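Flagellar hook-associated protein (Burkholderia pseudomallei, PDB 4UT1) probably serves as a structural protein of the bacterial flagellum, at the junction that follows the hook. Local coordinates at residues V344-V358 with L410-V424. Numbering follows the deposited sequence.
Sequences VYANQNNTGSATLSV and LSLSSTPNAGDSFTV. With EDO (1,2-ethanediol), chain L.
Leu356 CB lies over one face of the Phe422 ring, 4.2 Å from its centroid and 24° off the normal, a CH-pi contact. On the opposite face Asn350 ND2 sits toward the rim, 3.8 Å from Phe422 CZ, while Ala354 O meets the ring edge in plane. With CG anti to the backbone N (chi1 175°), Leu356 sends CD2 to Phe422 CB at 3.5 Å and sets CD1 against Leu412 CG. Val358 and Val424 meet tip to tip beside them, so two sheets share one apolar interior, as in a beta sandwich.

The Asn350 amide grips the backbone of Ser421 twice, which fixes the rotation of the amide: OD1 accepts from Ser421 N at 2.8 Å (167° at hydrogen), and ND2 donates to Ser421 O from above the carbonyl plane. Asn347 N reaches Ser421 O from the other face of its carbonyl, so this oxygen takes two donors. Asp420 OD1 takes Thr351 N at 2.9 Å on its syn side, and Asp420 OD2 takes Asn417 N at 2.8 Å; these donors probably stabilise the buried carboxylate. Asn417 ND2 donates to Thr351 OG1 at 3.0 Å, with the hydroxyl oxygen in the plane of the Asn417 amide.

Strand 343-346 is the outermost strand, within this chain, of a five-stranded antiparallel sheet, paired with 421-425, whose other neighbour is 371-375; Leu373 there touches Leu356. Strand 356-360 pairs with 408-412 in a three-stranded sheet completed by 402-405, within the D2-like domain.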
ATOM      1  N   VAL A 344      11.232  -6.678  -1.437  1.00 15.46           N
ATOM      2  CA  VAL A 344      12.026  -6.927  -0.238  1.00 13.95           C
ATOM      3  C   VAL A 344      13.516  -6.732  -0.542  1.00 14.86           C
ATOM      4  O   VAL A 344      14.046  -7.291  -1.504  1.00 17.01           O
ATOM      5  CB  VAL A 344      11.800  -8.340   0.324  1.00 20.07           C
ATOM      6  CG1 VAL A 344      12.585  -8.523   1.624  1.00 17.06           C
ATOM      7  CG2 VAL A 344      10.313  -8.599   0.543  1.00 15.00           C
ATOM      8  N   TYR A 345      14.166  -5.902   0.260  1.00 12.62           N
ATOM      9  CA  TYR A 345      15.615  -5.711   0.170  1.00 12.60           C
ATOM     10  C   TYR A 345      16.298  -6.155   1.451  1.00 15.70           C
ATOM     11  O   TYR A 345      15.925  -5.703   2.527  1.00 14.42           O
ATOM     12  CB  TYR A 345      15.978  -4.243  -0.072  1.00 16.26           C
ATOM     13  CG  TYR A 345      15.390  -3.640  -1.315  1.00 17.51           C
ATOM     14  CD1 TYR A 345      15.857  -4.005  -2.562  1.00 19.60           C
ATOM     15  CD2 TYR A 345      14.368  -2.702  -1.238  1.00 15.81           C
ATOM     16  CE1 TYR A 345      15.323  -3.458  -3.705  1.00 20.18           C
ATOM     17  CE2 TYR A 345      13.831  -2.148  -2.369  1.00 18.47           C
ATOM     18  CZ  TYR A 345      14.316  -2.530  -3.603  1.00 19.26           C
ATOM     19  OH  TYR A 345      13.795  -1.987  -4.744  1.00 20.68           O
ATOM     20  N   ALA A 346      17.315  -7.005   1.336  1.00 15.41           N
ATOM     21  CA  ALA A 346      18.185  -7.261   2.479  1.00 15.94           C
ATOM     22  C   ALA A 346      19.061  -6.020   2.683  1.00 18.39           C
ATOM     23  O   ALA A 346      19.658  -5.514   1.734  1.00 20.88           O
ATOM     24  CB  ALA A 346      19.026  -8.501   2.256  1.00 18.77           C
ATOM     25  N   ASN A 347      19.066  -5.481   3.896  1.00 16.06           N
ATOM     26  CA  ASN A 347      19.834  -4.279   4.181  1.00 16.19           C
ATOM     27  C   ASN A 347      21.305  -4.551   3.893  1.00 18.74           C
ATOM     28  O   ASN A 347      21.794  -5.649   4.142  1.00 20.96           O
ATOM     29  CB  ASN A 347      19.620  -3.831   5.633  1.00 18.20           C
ATOM     30  CG  ASN A 347      20.263  -2.485   5.940  1.00 20.09           C
ATOM     31  OD1 ASN A 347      21.485  -2.365   5.982  1.00 18.34           O
ATOM     32  ND2 ASN A 347      19.436  -1.474   6.187  1.00 18.63           N
ATOM     33  N   GLN A 348      22.000  -3.562   3.341  1.00 19.93           N
ATOM     34  CA  GLN A 348      23.384  -3.769   2.931  1.00 19.54           C
ATOM     35  C   GLN A 348      24.303  -4.003   4.134  1.00 21.57           C
ATOM     36  O   GLN A 348      25.414  -4.504   3.983  1.00 20.52           O
ATOM     37  CB  GLN A 348      23.885  -2.580   2.112  1.00 25.31           C
ATOM     38  CG  GLN A 348      23.311  -2.514   0.698  1.00 32.86           C
ATOM     39  CD  GLN A 348      23.732  -3.698  -0.165  1.00 40.19           C
ATOM     40  OE1 GLN A 348      23.394  -4.850   0.126  1.00 36.47           O
ATOM     41  NE2 GLN A 348      24.478  -3.416  -1.233  1.00 42.80           N
ATOM     42  N   ASN A 349      23.842  -3.628   5.321  1.00 21.05           N
ATOM     43  CA  ASN A 349      24.620  -3.834   6.540  1.00 20.53           C
ATOM     44  C   ASN A 349      24.524  -5.267   7.069  1.00 23.05           C
ATOM     45  O   ASN A 349      25.252  -5.630   7.986  1.00 21.62           O
ATOM     46  CB  ASN A 349      24.176  -2.855   7.638  1.00 18.62           C
ATOM     47  CG  ASN A 349      24.555  -1.408   7.335  1.00 24.38           C
ATOM     48  OD1 ASN A 349      25.708  -0.996   7.504  1.00 21.15           O
ATOM     49  ND2 ASN A 349      23.572  -0.624   6.919  1.00 21.05           N
ATOM     50  N   ASN A 350      23.634  -6.079   6.495  1.00 21.83           N
ATOM     51  CA  ASN A 350      23.444  -7.460   6.968  1.00 22.53           C
ATOM     52  C   ASN A 350      24.726  -8.286   6.965  1.00 20.83           C
ATOM     53  O   ASN A 350      25.573  -8.127   6.086  1.00 20.45           O
ATOM     54  CB  ASN A 350      22.386  -8.181   6.131  1.00 18.47           C
ATOM     55  CG  ASN A 350      20.988  -7.783   6.511  1.00 16.34           C
ATOM     56  OD1 ASN A 350      20.796  -6.821   7.248  1.00 18.07           O
ATOM     57  ND2 ASN A 350      19.998  -8.514   6.011  1.00 18.02           N
ATOM     58  N   THR A 351      24.863  -9.149   7.966  1.00 21.50           N
ATOM     59  CA  THR A 351      26.014 -10.044   8.065  1.00 27.25           C
ATOM     60  C   THR A 351      25.577 -11.498   7.843  1.00 27.35           C
ATOM     61  O   THR A 351      26.361 -12.330   7.391  1.00 25.74           O
ATOM     62  CB  THR A 351      26.736  -9.898   9.434  1.00 21.83           C
ATOM     63  OG1 THR A 351      25.858 -10.304  10.491  1.00 21.86           O
ATOM     64  CG2 THR A 351      27.154  -8.444   9.663  1.00 19.67           C
ATOM     65  N   GLY A 352      24.316 -11.796   8.143  1.00 21.67           N
ATOM     66  CA  GLY A 352      23.761 -13.103   7.847  1.00 25.25           C
ATOM     67  C   GLY A 352      23.391 -13.200   6.375  1.00 28.38           C
ATOM     68  O   GLY A 352      23.497 -12.220   5.633  1.00 33.44           O
ATOM     69  N   SER A 353      22.941 -14.375   5.948  1.00 30.49           N
ATOM     70  CA  SER A 353      22.657 -14.594   4.534  1.00 30.33           C
ATOM     71  C   SER A 353      21.193 -14.925   4.255  1.00 28.10           C
ATOM     72  O   SER A 353      20.854 -15.332   3.145  1.00 31.87           O
ATOM     73  CB  SER A 353      23.539 -15.720   3.999  1.00 32.29           C
ATOM     74  OG  SER A 353      23.290 -16.911   4.725  1.00 35.62           O
ATOM     75  N   ALA A 354      20.333 -14.769   5.256  1.00 25.40           N
ATOM     76  CA  ALA A 354      18.932 -15.141   5.102  1.00 23.03           C
ATOM     77  C   ALA A 354      18.257 -14.283   4.029  1.00 21.69           C
ATOM     78  O   ALA A 354      18.693 -13.164   3.759  1.00 19.54           O
ATOM     79  CB  ALA A 354      18.196 -15.019   6.423  1.00 21.33           C
ATOM     80  N   THR A 355      17.209 -14.842   3.427  1.00 19.95           N
ATOM     81  CA  THR A 355      16.377 -14.162   2.442  1.00 25.06           C
ATOM     82  C   THR A 355      14.940 -14.094   2.951  1.00 22.36           C
ATOM     83  O   THR A 355      14.463 -15.004   3.628  1.00 22.28           O
ATOM     84  CB  THR A 355      16.390 -14.879   1.073  1.00 24.10           C
ATOM     85  OG1 THR A 355      15.956 -16.233   1.240  1.00 33.32           O
ATOM     86  CG2 THR A 355      17.777 -14.879   0.476  1.00 24.99           C
ATOM     87  N   LEU A 356      14.248 -13.013   2.625  1.00 20.13           N
ATOM     88  CA  LEU A 356      12.888 -12.826   3.104  1.00 17.37           C
ATOM     89  C   LEU A 356      11.911 -12.695   1.946  1.00 18.51           C
ATOM     90  O   LEU A 356      12.195 -12.028   0.959  1.00 14.58           O
ATOM     91  CB  LEU A 356      12.808 -11.589   3.995  1.00 16.77           C
ATOM     92  CG  LEU A 356      11.434 -11.157   4.499  1.00 15.63           C
ATOM     93  CD1 LEU A 356      10.849 -12.174   5.511  1.00 18.57           C
ATOM     94  CD2 LEU A 356      11.545  -9.781   5.128  1.00 16.59           C
ATOM     95  N   SER A 357      10.768 -13.353   2.074  1.00 19.52           N
ATOM     96  CA  SER A 357       9.673 -13.170   1.135  1.00 21.66           C
ATOM     97  C   SER A 357       8.440 -12.801   1.947  1.00 21.68           C
ATOM     98  O   SER A 357       8.312 -13.208   3.107  1.00 21.28           O
ATOM     99  CB  SER A 357       9.442 -14.428   0.297  1.00 23.04           C
ATOM    100  OG  SER A 357       9.112 -15.535   1.114  1.00 30.52           O
ATOM    101  N   VAL A 358       7.545 -12.015   1.353  1.00 16.51           N
ATOM    102  CA  VAL A 358       6.410 -11.462   2.083  1.00 15.27           C
ATOM    103  C   VAL A 358       5.132 -11.597   1.260  1.00 18.74           C
ATOM    104  O   VAL A 358       5.163 -11.434   0.048  1.00 16.92           O
ATOM    105  CB  VAL A 358       6.645  -9.970   2.436  1.00 15.36           C
ATOM    106  CG1 VAL A 358       5.486  -9.405   3.228  1.00 15.08           C
ATOM    107  CG2 VAL A 358       7.958  -9.796   3.216  1.00 18.07           C
ATOM    108  N   LEU A 410       5.398 -13.240   6.784  1.00 15.58           N
ATOM    109  CA  LEU A 410       6.825 -13.058   6.548  1.00 18.65           C
ATOM    110  C   LEU A 410       7.547 -14.393   6.658  1.00 20.25           C
ATOM    111  O   LEU A 410       7.464 -15.080   7.684  1.00 21.17           O
ATOM    112  CB  LEU A 410       7.398 -12.037   7.532  1.00 15.80           C
ATOM    113  CG  LEU A 410       6.765 -10.645   7.477  1.00 20.05           C
ATOM    114  CD1 LEU A 410       6.128 -10.274   8.804  1.00 21.99           C
ATOM    115  CD2 LEU A 410       7.808  -9.606   7.066  1.00 19.53           C
ATOM    116  N   SER A 411       8.237 -14.766   5.588  1.00 17.78           N
ATOM    117  CA  SER A 411       8.928 -16.043   5.544  1.00 22.45           C
ATOM    118  C   SER A 411      10.411 -15.900   5.221  1.00 21.60           C
ATOM    119  O   SER A 411      10.785 -15.324   4.204  1.00 19.85           O
ATOM    120  CB  SER A 411       8.244 -16.956   4.532  1.00 20.53           C
ATOM    121  OG  SER A 411       6.954 -17.263   5.012  1.00 22.10           O
ATOM    122  N   LEU A 412      11.248 -16.439   6.101  1.00 20.85           N
ATOM    123  CA  LEU A 412      12.694 -16.367   5.947  1.00 18.72           C
ATOM    124  C   LEU A 412      13.280 -17.729   5.611  1.00 19.45           C
ATOM    125  O   LEU A 412      12.770 -18.749   6.052  1.00 21.30           O
ATOM    126  CB  LEU A 412      13.330 -15.820   7.219  1.00 21.58           C
ATOM    127  CG  LEU A 412      12.947 -14.372   7.535  1.00 22.14           C
ATOM    128  CD1 LEU A 412      12.462 -14.260   8.965  1.00 26.46           C
ATOM    129  CD2 LEU A 412      14.129 -13.435   7.281  1.00 15.75           C
ATOM    130  N   SER A 413      14.348 -17.746   4.824  1.00 21.58           N
ATOM    131  CA  SER A 413      14.980 -19.004   4.432  1.00 27.44           C
ATOM    132  C   SER A 413      15.800 -19.602   5.582  1.00 24.84           C
ATOM    133  O   SER A 413      16.121 -20.787   5.587  1.00 29.07           O
ATOM    134  CB  SER A 413      15.869 -18.790   3.213  1.00 26.44           C
ATOM    135  OG  SER A 413      16.941 -17.929   3.531  1.00 25.40           O
ATOM    136  N   SER A 414      16.140 -18.754   6.544  1.00 26.71           N
ATOM    137  CA  SER A 414      16.814 -19.169   7.767  1.00 26.14           C
ATOM    138  C   SER A 414      16.744 -18.015   8.754  1.00 24.37           C
ATOM    139  O   SER A 414      16.251 -16.933   8.420  1.00 21.91           O
ATOM    140  CB  SER A 414      18.266 -19.577   7.498  1.00 23.82           C
ATOM    141  OG  SER A 414      19.017 -18.515   6.924  1.00 29.43           O
ATOM    142  N   THR A 415      17.217 -18.250   9.971  1.00 23.30           N
ATOM    143  CA  THR A 415      17.306 -17.203  10.980  1.00 19.33           C
ATOM    144  C   THR A 415      18.467 -16.265  10.636  1.00 21.61           C
ATOM    145  O   THR A 415      19.584 -16.723  10.388  1.00 20.83           O
ATOM    146  CB  THR A 415      17.498 -17.803  12.388  1.00 21.41           C
ATOM    147  OG1 THR A 415      16.476 -18.780  12.628  1.00 18.97           O
ATOM    148  CG2 THR A 415      17.426 -16.724  13.462  1.00 20.17           C
ATOM    149  N   PRO A 416      18.199 -14.947  10.601  1.00 17.51           N
ATOM    150  CA  PRO A 416      19.239 -13.975  10.244  1.00 17.17           C
ATOM    151  C   PRO A 416      20.233 -13.799  11.383  1.00 18.51           C
ATOM    152  O   PRO A 416      20.052 -14.412  12.428  1.00 15.53           O
ATOM    153  CB  PRO A 416      18.447 -12.678   9.999  1.00 16.47           C
ATOM    154  CG  PRO A 416      17.016 -13.088   9.901  1.00 16.60           C
ATOM    155  CD  PRO A 416      16.892 -14.298  10.783  1.00 18.84           C
ATOM    156  N   ASN A 417      21.282 -13.005  11.191  1.00 15.81           N
ATOM    157  CA  ASN A 417      22.129 -12.650  12.328  1.00 16.23           C
ATOM    158  C   ASN A 417      21.517 -11.490  13.094  1.00 15.70           C
ATOM    159  O   ASN A 417      20.755 -10.710  12.523  1.00 17.04           O
ATOM    160  CB  ASN A 417      23.543 -12.277  11.865  1.00 19.12           C
ATOM    161  CG  ASN A 417      24.362 -13.488  11.489  1.00 23.38           C
ATOM    162  OD1 ASN A 417      23.988 -14.620  11.804  1.00 24.89           O
ATOM    163  ND2 ASN A 417      25.498 -13.259  10.829  1.00 21.44           N
ATOM    164  N   ALA A 418      21.837 -11.374  14.377  1.00 16.35           N
ATOM    165  CA  ALA A 418      21.478 -10.173  15.134  1.00 17.67           C
ATOM    166  C   ALA A 418      22.009  -8.952  14.401  1.00 19.45           C
ATOM    167  O   ALA A 418      23.159  -8.943  13.966  1.00 19.84           O
ATOM    168  CB  ALA A 418      22.044 -10.221  16.541  1.00 18.95           C
ATOM    169  N   GLY A 419      21.177  -7.927  14.269  1.00 17.71           N
ATOM    170  CA  GLY A 419      21.571  -6.729  13.545  1.00 15.26           C
ATOM    171  C   GLY A 419      21.098  -6.730  12.104  1.00 22.51           C
ATOM    172  O   GLY A 419      21.165  -5.704  11.426  1.00 19.07           O
ATOM    173  N   ASP A 420      20.619  -7.874  11.623  1.00 18.71           N
ATOM    174  CA  ASP A 420      20.162  -7.954  10.242  1.00 18.55           C
ATOM    175  C   ASP A 420      18.798  -7.271  10.078  1.00 17.64           C
ATOM    176  O   ASP A 420      17.957  -7.284  10.983  1.00 15.36           O
ATOM    177  CB  ASP A 420      20.080  -9.407   9.770  1.00 18.13           C
ATOM    178  CG  ASP A 420      21.437 -10.000   9.436  1.00 18.51           C
ATOM    179  OD1 ASP A 420      22.458  -9.280   9.513  1.00 20.14           O
ATOM    180  OD2 ASP A 420      21.473 -11.194   9.072  1.00 21.28           O
ATOM    181  N   SER A 421      18.578  -6.681   8.911  1.00 16.10           N
ATOM    182  CA  SER A 421      17.329  -5.980   8.638  1.00 16.88           C
ATOM    183  C   SER A 421      16.907  -6.212   7.189  1.00 15.74           C
ATOM    184  O   SER A 421      17.762  -6.404   6.325  1.00 15.68           O
ATOM    185  CB  SER A 421      17.486  -4.476   8.900  1.00 22.23           C
ATOM    186  OG  SER A 421      16.271  -3.781   8.693  1.00 25.38           O
ATOM    187  N   PHE A 422      15.592  -6.209   6.947  1.00 14.18           N
ATOM    188  CA  PHE A 422      15.030  -6.308   5.596  1.00 16.99           C
ATOM    189  C   PHE A 422      14.007  -5.206   5.343  1.00 13.33           C
ATOM    190  O   PHE A 422      13.087  -4.997   6.134  1.00 11.61           O
ATOM    191  CB  PHE A 422      14.378  -7.679   5.368  1.00 16.99           C
ATOM    192  CG  PHE A 422      15.328  -8.830   5.541  1.00 15.64           C
ATOM    193  CD1 PHE A 422      15.614  -9.325   6.807  1.00 18.59           C
ATOM    194  CD2 PHE A 422      15.947  -9.402   4.446  1.00 19.10           C
ATOM    195  CE1 PHE A 422      16.499 -10.371   6.972  1.00 16.53           C
ATOM    196  CE2 PHE A 422      16.831 -10.448   4.604  1.00 19.06           C
ATOM    197  CZ  PHE A 422      17.107 -10.932   5.869  1.00 17.76           C
ATOM    198  N   THR A 423      14.166  -4.489   4.235  1.00 11.14           N
ATOM    199  CA  THR A 423      13.161  -3.507   3.874  1.00 13.02           C
ATOM    200  C   THR A 423      12.005  -4.214   3.208  1.00 11.58           C
ATOM    201  O   THR A 423      12.189  -5.029   2.312  1.00 13.69           O
ATOM    202  CB  THR A 423      13.712  -2.435   2.937  1.00 12.38           C
ATOM    203  OG1 THR A 423      14.837  -1.835   3.561  1.00 12.83           O
ATOM    204  CG2 THR A 423      12.643  -1.368   2.667  1.00 12.33           C
ATOM    205  N   VAL A 424      10.805  -3.913   3.675  1.00 11.38           N
ATOM    206  CA  VAL A 424       9.623  -4.568   3.152  1.00 12.99           C
ATOM    207  C   VAL A 424       8.687  -3.517   2.610  1.00 10.85           C
ATOM    208  O   VAL A 424       8.191  -2.673   3.366  1.00 10.64           O
ATOM    209  CB  VAL A 424       8.913  -5.394   4.220  1.00 11.77           C
ATOM    210  CG1 VAL A 424       7.631  -6.004   3.643  1.00 15.72           C
ATOM    211  CG2 VAL A 424       9.853  -6.478   4.739  1.00 13.67           C
TER
HETATM  212  C1  EDO L1638      13.129  -6.365  -4.371  1.00 20.96           C
HETATM  213  O1  EDO L1638      12.075  -7.342  -4.296  1.00 19.52           O
HETATM  214  C2  EDO L1638      13.615  -6.165  -5.803  1.00 25.55           C
HETATM  215  O2  EDO L1638      14.346  -7.302  -6.281  1.00 20.57           O
HETATM  216  O   HOH W   1      16.476  -2.562   6.168  1.00 19.25           O
HETATM  217  O   HOH W   2      21.619  -4.585   9.023  1.00 20.06           O
HETATM  218  O   HOH W   3      24.236  -8.479  11.396  1.00 22.51           O
HETATM  219  O   HOH W   4      20.475 -12.425   7.043  1.00 22.50           O